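Local coordinates for nicotinate phosphoribosyltransferase (PDB 4HL7), which probably catalyses the ATP-driven formation of nicotinate ribonucleotide from nicotinate and 5-phosphoribosyl 1-diphosphate, a step in NAD biosynthesis, at residues K225-I230 with G261-A266; L181-T186 with L211-Y216; P5-P10 with V151-P156. All coordinates share one frame; numbering follows the deposited sequence.

Overall arrangement
Contacts 1 and 2 lie side by side in the alpha/beta barrel, their centres 12 Å apart. Strands 210-213 and 265-267 are the two outermost strands of a six-stranded parallel sheet, and segment 225-230 bridges them. On one side it meets contact 2 through Ile-227 N to Thr-213 O (2.9 Å) and Lys-225 O to Thr-213 N (3.0 Å); on the other it meets strand 265-267 in contact 1, consistent with closing the barrel between the two outermost strands. His-232, the predicted autophosphorylation site, unmodified here, lies two residues beyond Ile-230. Contact 3 is peripheral: its centre is about 32 Å from that of contact 1 and 21 Å from that of contact 2, to which helix 155-174 leads along the chain.

Contact 1: residues K225-I230 with G261-A266; sequences KPIGTI and GMLAIA
Gly-228, Thr-229 and Ile-230 run beside Leu-263, Ile-265 and Ala-266; the runs 227-230 and 263-266 point 41° apart, and their backbones come closest at Thr-229 and Ile-265, whose CA atoms are 5.1 Å apart. One direct hydrogen bond joins the main chains: Ile-230 N reaches Ile-265 O at 3.3 Å, long but nearly straight (171°). Where the chains diverge, water 1 takes over, donating to Gly-228 O and, weakly, to Leu-263 O while accepting from Ile-265 N. Leu-263 CD2 lies 3.3 Å from Gly-228 O and 4.2 Å from Ile-227 CG2. Thr-229 CG2 meets Ile-265 CG2 at 3.9 Å, the two side chains crossing obliquely. With CG1 of Ile-230 anti to its carbonyl carbon (chi1 -53°), CG1 and CD1 both pack against Ile-265 O, the former at 3.6 Å. Thr-229 OG1 hydrogen-bonds to Arg-292 NH2, while Trp-255 of helix 247-258 covers Ile-230 and its NE1 hydrogen-bonds to Leu-263 O. One direct main-chain bond and one three-way water thus join the backbones where segment 225-230 meets outermost strand 265-267, and the contacts between side chains across this junction are apolar, so its polar cohesion rests on main-chain groups.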
# COMPACT_ATOMS: atom_id res chain seq x y z
N LYS A 225 10.01 -1.41 14.21
CA LYS A 225 8.86 -0.55 14.40
C LYS A 225 7.86 -0.77 13.23
O LYS A 225 8.26 -0.69 12.08
CB LYS A 225 9.34 0.90 14.46
CG LYS A 225 8.25 1.92 14.71
N PRO A 226 6.55 -1.05 13.54
CA PRO A 226 5.54 -1.14 12.47
C PRO A 226 5.16 0.27 12.03
O PRO A 226 4.90 1.12 12.88
CB PRO A 226 4.36 -1.89 13.14
CG PRO A 226 4.55 -1.72 14.58
CD PRO A 226 6.02 -1.49 14.86
N ILE A 227 5.20 0.53 10.72
CA ILE A 227 4.81 1.86 10.14
C ILE A 227 3.56 1.65 9.27
O ILE A 227 3.49 0.68 8.46
CB ILE A 227 6.01 2.43 9.28
CG1 ILE A 227 7.33 2.35 10.06
CG2 ILE A 227 5.78 3.86 8.77
CD1 ILE A 227 7.45 3.30 11.23
N GLY A 228 2.54 2.49 9.49
CA GLY A 228 1.34 2.56 8.62
C GLY A 228 1.24 3.97 8.03
O GLY A 228 1.61 4.95 8.69
N THR A 229 0.84 4.10 6.76
CA THR A 229 0.31 5.41 6.34
C THR A 229 -1.10 5.10 5.91
O THR A 229 -1.41 3.96 5.58
CB THR A 229 1.06 6.09 5.17
OG1 THR A 229 0.70 5.47 3.93
CG2 THR A 229 2.63 6.04 5.38
N ILE A 230 -1.94 6.11 5.87
CA ILE A 230 -3.35 5.90 5.57
C ILE A 230 -3.45 5.65 4.09
O ILE A 230 -2.89 6.42 3.29
CB ILE A 230 -4.12 7.17 5.90
CG1 ILE A 230 -3.80 7.58 7.35
CG2 ILE A 230 -5.64 6.97 5.74
CD1 ILE A 230 -4.18 9.04 7.61
N GLY A 261 -3.71 8.72 19.37
CA GLY A 261 -2.41 9.19 18.93
C GLY A 261 -1.77 8.36 17.84
O GLY A 261 -0.55 8.42 17.70
N MSE A 262 -2.58 7.60 17.08
CA MSE A 262 -2.05 6.79 15.94
C MSE A 262 -1.23 7.68 15.02
O MSE A 262 -1.64 8.80 14.68
CB MSE A 262 -3.21 6.12 15.20
CG MSE A 262 -2.93 5.37 13.87
SE MSE A 262 -1.82 3.82 14.41
CE MSE A 262 -3.15 2.61 15.36
N LEU A 263 -0.08 7.16 14.56
CA LEU A 263 0.63 7.82 13.42
C LEU A 263 -0.34 8.29 12.33
O LEU A 263 -1.25 7.56 11.88
CB LEU A 263 1.72 6.92 12.87
CG LEU A 263 2.60 7.46 11.71
CD1 LEU A 263 3.54 8.53 12.29
CD2 LEU A 263 3.37 6.30 11.11
N ALA A 264 -0.18 9.54 11.91
CA ALA A 264 -1.06 10.14 10.96
C ALA A 264 -0.25 10.69 9.82
O ALA A 264 0.34 11.81 9.92
CB ALA A 264 -1.87 11.23 11.60
N ILE A 265 -0.12 9.89 8.78
CA ILE A 265 0.57 10.35 7.56
C ILE A 265 -0.43 10.27 6.42
O ILE A 265 -0.83 9.17 6.06
CB ILE A 265 1.80 9.45 7.21
CG1 ILE A 265 2.88 9.52 8.32
CG2 ILE A 265 2.42 9.86 5.85
CD1 ILE A 265 3.54 10.90 8.47
N ALA A 266 -0.81 11.41 5.83
CA ALA A 266 -1.86 11.43 4.73
C ALA A 266 -1.27 11.32 3.35
O ALA A 266 -0.32 12.03 3.02
CB ALA A 266 -2.70 12.72 4.82
O HOH W 1 -0.48 7.04 9.22

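Contact 2: residues L181-T186 with L211-Y216; sequences LTEMGT and LGTSNY
Glu-183 and Thr-213 form the tight centre of this parallel strand pair, their CA atoms 4.4 Å apart. The axes of strands 181-183 and 211-213 approach to 4.6 Å at an angle of 11°. Three backbone bonds carry the pairing: Leu-211 N to Leu-181 O, Glu-183 N to Gly-212 O and Ser-214 N to Glu-183 O, the last at 2.9 Å. On the face shared by Glu-183 and Thr-213 the side chains lie alongside each other, and Thr-213 OG1, anti to its own backbone N (chi1 171°), donates to Glu-183 OE1 at 2.7 Å. That hydroxyl also accepts from Asn-215 N, an ST turn, while Gly-185 N donates to Glu-183 OE2 from above the carboxylate plane. Water 2 donates to Glu-183 OE1 and Ser-214 OG, itself hydrogen-bonded to Asp-20, and also bonds Thr-186 OG1, which accepts from Asn-215 ND2 at 2.9 Å, within the amide plane. Side-chain packing is looser at the start, although Leu-211 N to Leu-181 O is 2.8 Å: exposed Leu-211 merely lays CD2 3.5 Å from Thr-182 OG1, a hydroxyl bonded to Ser-346. The segments join the ends of a beta-alpha-beta crossover: helix 192-205 places Leu-199 on Glu-183 and Thr-213, strand 344-349 flanks 181-183, and Asn-215 caps helix 216-222.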
# COMPACT_ATOMS: atom_id res chain seq x y z
N LEU A 181 14.81 4.30 5.56
CA LEU A 181 14.14 3.31 4.72
C LEU A 181 12.95 2.73 5.50
O LEU A 181 13.09 2.34 6.67
CB LEU A 181 15.15 2.18 4.35
CG LEU A 181 14.68 1.07 3.42
CD1 LEU A 181 14.13 1.67 2.12
CD2 LEU A 181 15.81 0.11 3.07
N THR A 182 11.77 2.73 4.89
CA THR A 182 10.63 2.03 5.48
C THR A 182 10.28 0.87 4.54
O THR A 182 9.97 1.08 3.35
CB THR A 182 9.42 2.94 5.61
OG1 THR A 182 9.75 4.06 6.47
CG2 THR A 182 8.28 2.17 6.29
N GLU A 183 10.39 -0.34 5.03
CA GLU A 183 10.14 -1.46 4.13
C GLU A 183 8.63 -1.63 3.90
O GLU A 183 7.88 -1.65 4.84
CB GLU A 183 10.77 -2.72 4.72
CG GLU A 183 10.76 -3.89 3.77
CD GLU A 183 9.42 -4.68 3.76
OE1 GLU A 183 8.63 -4.66 4.74
OE2 GLU A 183 9.14 -5.32 2.72
N MSE A 184 8.20 -1.77 2.64
CA MSE A 184 6.76 -1.78 2.33
C MSE A 184 6.56 -2.76 1.21
O MSE A 184 5.71 -2.54 0.36
CB MSE A 184 6.20 -0.39 1.91
CG MSE A 184 6.16 0.60 3.04
SE MSE A 184 5.29 2.23 2.23
CE MSE A 184 5.52 3.14 3.88
N GLY A 185 7.32 -3.83 1.19
CA GLY A 185 7.19 -4.76 0.08
C GLY A 185 6.40 -6.02 0.31
O GLY A 185 6.64 -7.03 -0.33
N THR A 186 5.46 -6.00 1.23
CA THR A 186 4.65 -7.20 1.44
C THR A 186 3.74 -7.56 0.22
O THR A 186 3.66 -8.73 -0.21
CB THR A 186 3.74 -6.95 2.68
OG1 THR A 186 4.54 -6.82 3.86
CG2 THR A 186 2.70 -8.11 2.85
N LEU A 211 13.81 2.74 9.35
CA LEU A 211 12.79 3.35 10.22
C LEU A 211 11.85 2.27 10.74
O LEU A 211 11.50 2.25 11.94
CB LEU A 211 12.04 4.47 9.49
CG LEU A 211 10.88 5.11 10.25
CD1 LEU A 211 11.50 5.82 11.47
CD2 LEU A 211 10.12 6.03 9.29
N GLY A 212 11.52 1.32 9.87
CA GLY A 212 10.67 0.17 10.28
C GLY A 212 10.14 -0.56 9.04
O GLY A 212 10.71 -0.47 7.95
N THR A 213 9.03 -1.27 9.23
CA THR A 213 8.42 -2.06 8.13
C THR A 213 6.92 -1.93 8.26
O THR A 213 6.41 -1.75 9.37
CB THR A 213 8.82 -3.56 8.24
OG1 THR A 213 8.05 -4.30 7.31
CG2 THR A 213 8.55 -4.13 9.64
N SER A 214 6.20 -1.96 7.13
CA SER A 214 4.75 -1.95 7.22
C SER A 214 4.17 -3.30 7.65
O SER A 214 3.01 -3.36 8.01
CB SER A 214 4.12 -1.53 5.88
OG SER A 214 4.49 -2.51 4.92
N ASN A 215 4.97 -4.38 7.61
CA ASN A 215 4.46 -5.69 7.90
C ASN A 215 4.45 -5.98 9.43
O ASN A 215 5.51 -6.05 10.05
CB ASN A 215 5.30 -6.71 7.13
CG ASN A 215 4.73 -8.12 7.19
OD1 ASN A 215 4.59 -8.69 8.27
ND2 ASN A 215 4.34 -8.65 6.05
N TYR A 216 3.26 -6.17 10.02
CA TYR A 216 3.17 -6.41 11.49
C TYR A 216 3.90 -7.70 11.87
O TYR A 216 4.64 -7.77 12.90
CB TYR A 216 1.68 -6.52 11.94
CG TYR A 216 1.09 -5.22 12.47
CD1 TYR A 216 1.83 -4.41 13.32
CD2 TYR A 216 -0.22 -4.83 12.13
CE1 TYR A 216 1.29 -3.21 13.84
CE2 TYR A 216 -0.78 -3.65 12.64
CZ TYR A 216 -0.03 -2.86 13.53
OH TYR A 216 -0.57 -1.65 14.03
O HOH W 2 5.88 -4.64 4.11

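Contact 3: residues P5-P10 with V151-P156; sequences PRLFSP and VPADLP
Ala-153, at the second position of a type I beta turn running from Pro-152 to Leu-155, is the bump on which Arg-6 and Leu-7 of the N-terminal loop, 5-10, settle. The turn is closed by Leu-155 N to Pro-152 O, and it leads into helix 155-174. The methyl group of Ala-153 pushes into the angle between the two loop residues: its CB is 3.5 Å from Arg-6 CB, and it also sits over the centre of the guanidinium face, 4.2 Å above the plane. Arg-6 reaches this position by a bend at chi3 (26°), which folds the chain back over the turn; NH2 then passes 4.0 Å from Asp-154 CA. No salt bridge results, since Arg-6 NH1 and Asp-154 OD2 remain 4.9 Å apart. On the buried side Leu-7 is the larger bump. Its isobutyl group fills the hollow between Val-151, Ala-153 and Pro-156, with CD1 3.4 Å from Val-151 O and 3.9 Å from Val-151 CB, meeting that side chain at about a right angle, and CD2 4.3 Å from Pro-156 CG. Without a direct hydrogen bond between the segments, a polar link is provided by water 3, which donates to both Arg-6 O and Ala-153 O, each 2.8 Å from the water oxygen.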
# COMPACT_ATOMS: atom_id res chain seq x y z
N PRO A 5 13.07 -24.93 -0.42
CA PRO A 5 12.74 -24.32 0.90
C PRO A 5 13.53 -23.04 1.21
O PRO A 5 13.14 -22.29 2.12
CB PRO A 5 13.07 -25.45 1.90
CG PRO A 5 14.06 -26.33 1.20
CD PRO A 5 13.81 -26.22 -0.29
N ARG A 6 14.58 -22.74 0.45
CA ARG A 6 15.29 -21.47 0.60
C ARG A 6 14.63 -20.32 -0.18
O ARG A 6 14.85 -19.17 0.11
CB ARG A 6 16.77 -21.60 0.23
CG ARG A 6 17.51 -22.75 0.93
CD ARG A 6 19.00 -22.44 1.05
NE ARG A 6 19.18 -20.98 1.06
CZ ARG A 6 20.18 -20.34 0.45
NH1 ARG A 6 21.09 -21.02 -0.21
NH2 ARG A 6 20.24 -19.02 0.49
N LEU A 7 13.78 -20.65 -1.16
CA LEU A 7 13.04 -19.65 -1.90
C LEU A 7 11.61 -19.51 -1.35
O LEU A 7 11.03 -18.41 -1.37
CB LEU A 7 12.94 -20.03 -3.37
CG LEU A 7 13.80 -19.43 -4.49
CD1 LEU A 7 13.21 -19.83 -5.84
CD2 LEU A 7 13.92 -17.91 -4.41
N PHE A 8 11.03 -20.64 -0.90
CA PHE A 8 9.62 -20.66 -0.49
C PHE A 8 9.48 -21.38 0.84
O PHE A 8 9.95 -22.53 0.96
CB PHE A 8 8.80 -21.40 -1.52
CG PHE A 8 8.89 -20.83 -2.90
CD1 PHE A 8 9.50 -21.56 -3.91
CD2 PHE A 8 8.35 -19.57 -3.18
CE1 PHE A 8 9.59 -21.05 -5.22
CE2 PHE A 8 8.41 -19.05 -4.48
CZ PHE A 8 9.06 -19.79 -5.49
N SER A 9 8.86 -20.73 1.84
CA SER A 9 8.51 -21.46 3.08
C SER A 9 7.26 -22.34 2.84
O SER A 9 6.56 -22.18 1.81
CB SER A 9 8.25 -20.48 4.23
OG SER A 9 7.34 -19.43 3.84
N PRO A 10 6.92 -23.21 3.83
CA PRO A 10 5.75 -24.03 3.58
C PRO A 10 4.48 -23.21 3.44
O PRO A 10 3.59 -23.58 2.67
CB PRO A 10 5.69 -24.96 4.82
CG PRO A 10 7.07 -25.01 5.34
CD PRO A 10 7.64 -23.63 5.06
N VAL A 151 14.58 -20.21 -9.89
CA VAL A 151 15.46 -19.11 -9.52
C VAL A 151 16.49 -19.61 -8.50
O VAL A 151 16.11 -20.23 -7.54
CB VAL A 151 14.66 -17.92 -8.93
CG1 VAL A 151 15.60 -16.88 -8.34
CG2 VAL A 151 13.77 -17.33 -10.01
N PRO A 152 17.79 -19.33 -8.70
CA PRO A 152 18.76 -19.74 -7.66
C PRO A 152 18.42 -19.16 -6.27
O PRO A 152 18.23 -17.95 -6.12
CB PRO A 152 20.08 -19.15 -8.15
CG PRO A 152 19.87 -18.91 -9.61
CD PRO A 152 18.42 -18.49 -9.72
N ALA A 153 18.38 -20.02 -5.25
CA ALA A 153 17.85 -19.56 -3.96
C ALA A 153 18.70 -18.43 -3.33
O ALA A 153 18.18 -17.62 -2.60
CB ALA A 153 17.65 -20.72 -2.99
N ASP A 154 19.99 -18.35 -3.66
CA ASP A 154 20.78 -17.27 -3.11
C ASP A 154 20.76 -15.96 -3.92
O ASP A 154 21.34 -14.99 -3.51
CB ASP A 154 22.22 -17.71 -2.85
CG ASP A 154 22.88 -18.32 -4.07
OD1 ASP A 154 22.50 -17.98 -5.22
OD2 ASP A 154 23.80 -19.14 -3.88
N LEU A 155 20.10 -15.97 -5.08
CA LEU A 155 20.06 -14.76 -5.93
C LEU A 155 19.43 -13.52 -5.28
O LEU A 155 20.00 -12.46 -5.34
CB LEU A 155 19.39 -15.04 -7.28
CG LEU A 155 19.41 -13.85 -8.26
CD1 LEU A 155 20.85 -13.40 -8.57
CD2 LEU A 155 18.74 -14.28 -9.55
N PRO A 156 18.23 -13.65 -4.64
CA PRO A 156 17.65 -12.43 -4.13
C PRO A 156 18.56 -11.74 -3.12
O PRO A 156 18.70 -10.51 -3.17
CB PRO A 156 16.32 -12.90 -3.47
CG PRO A 156 16.03 -14.22 -4.13
CD PRO A 156 17.35 -14.82 -4.47
O HOH W 3 15.65 -17.16 -1.60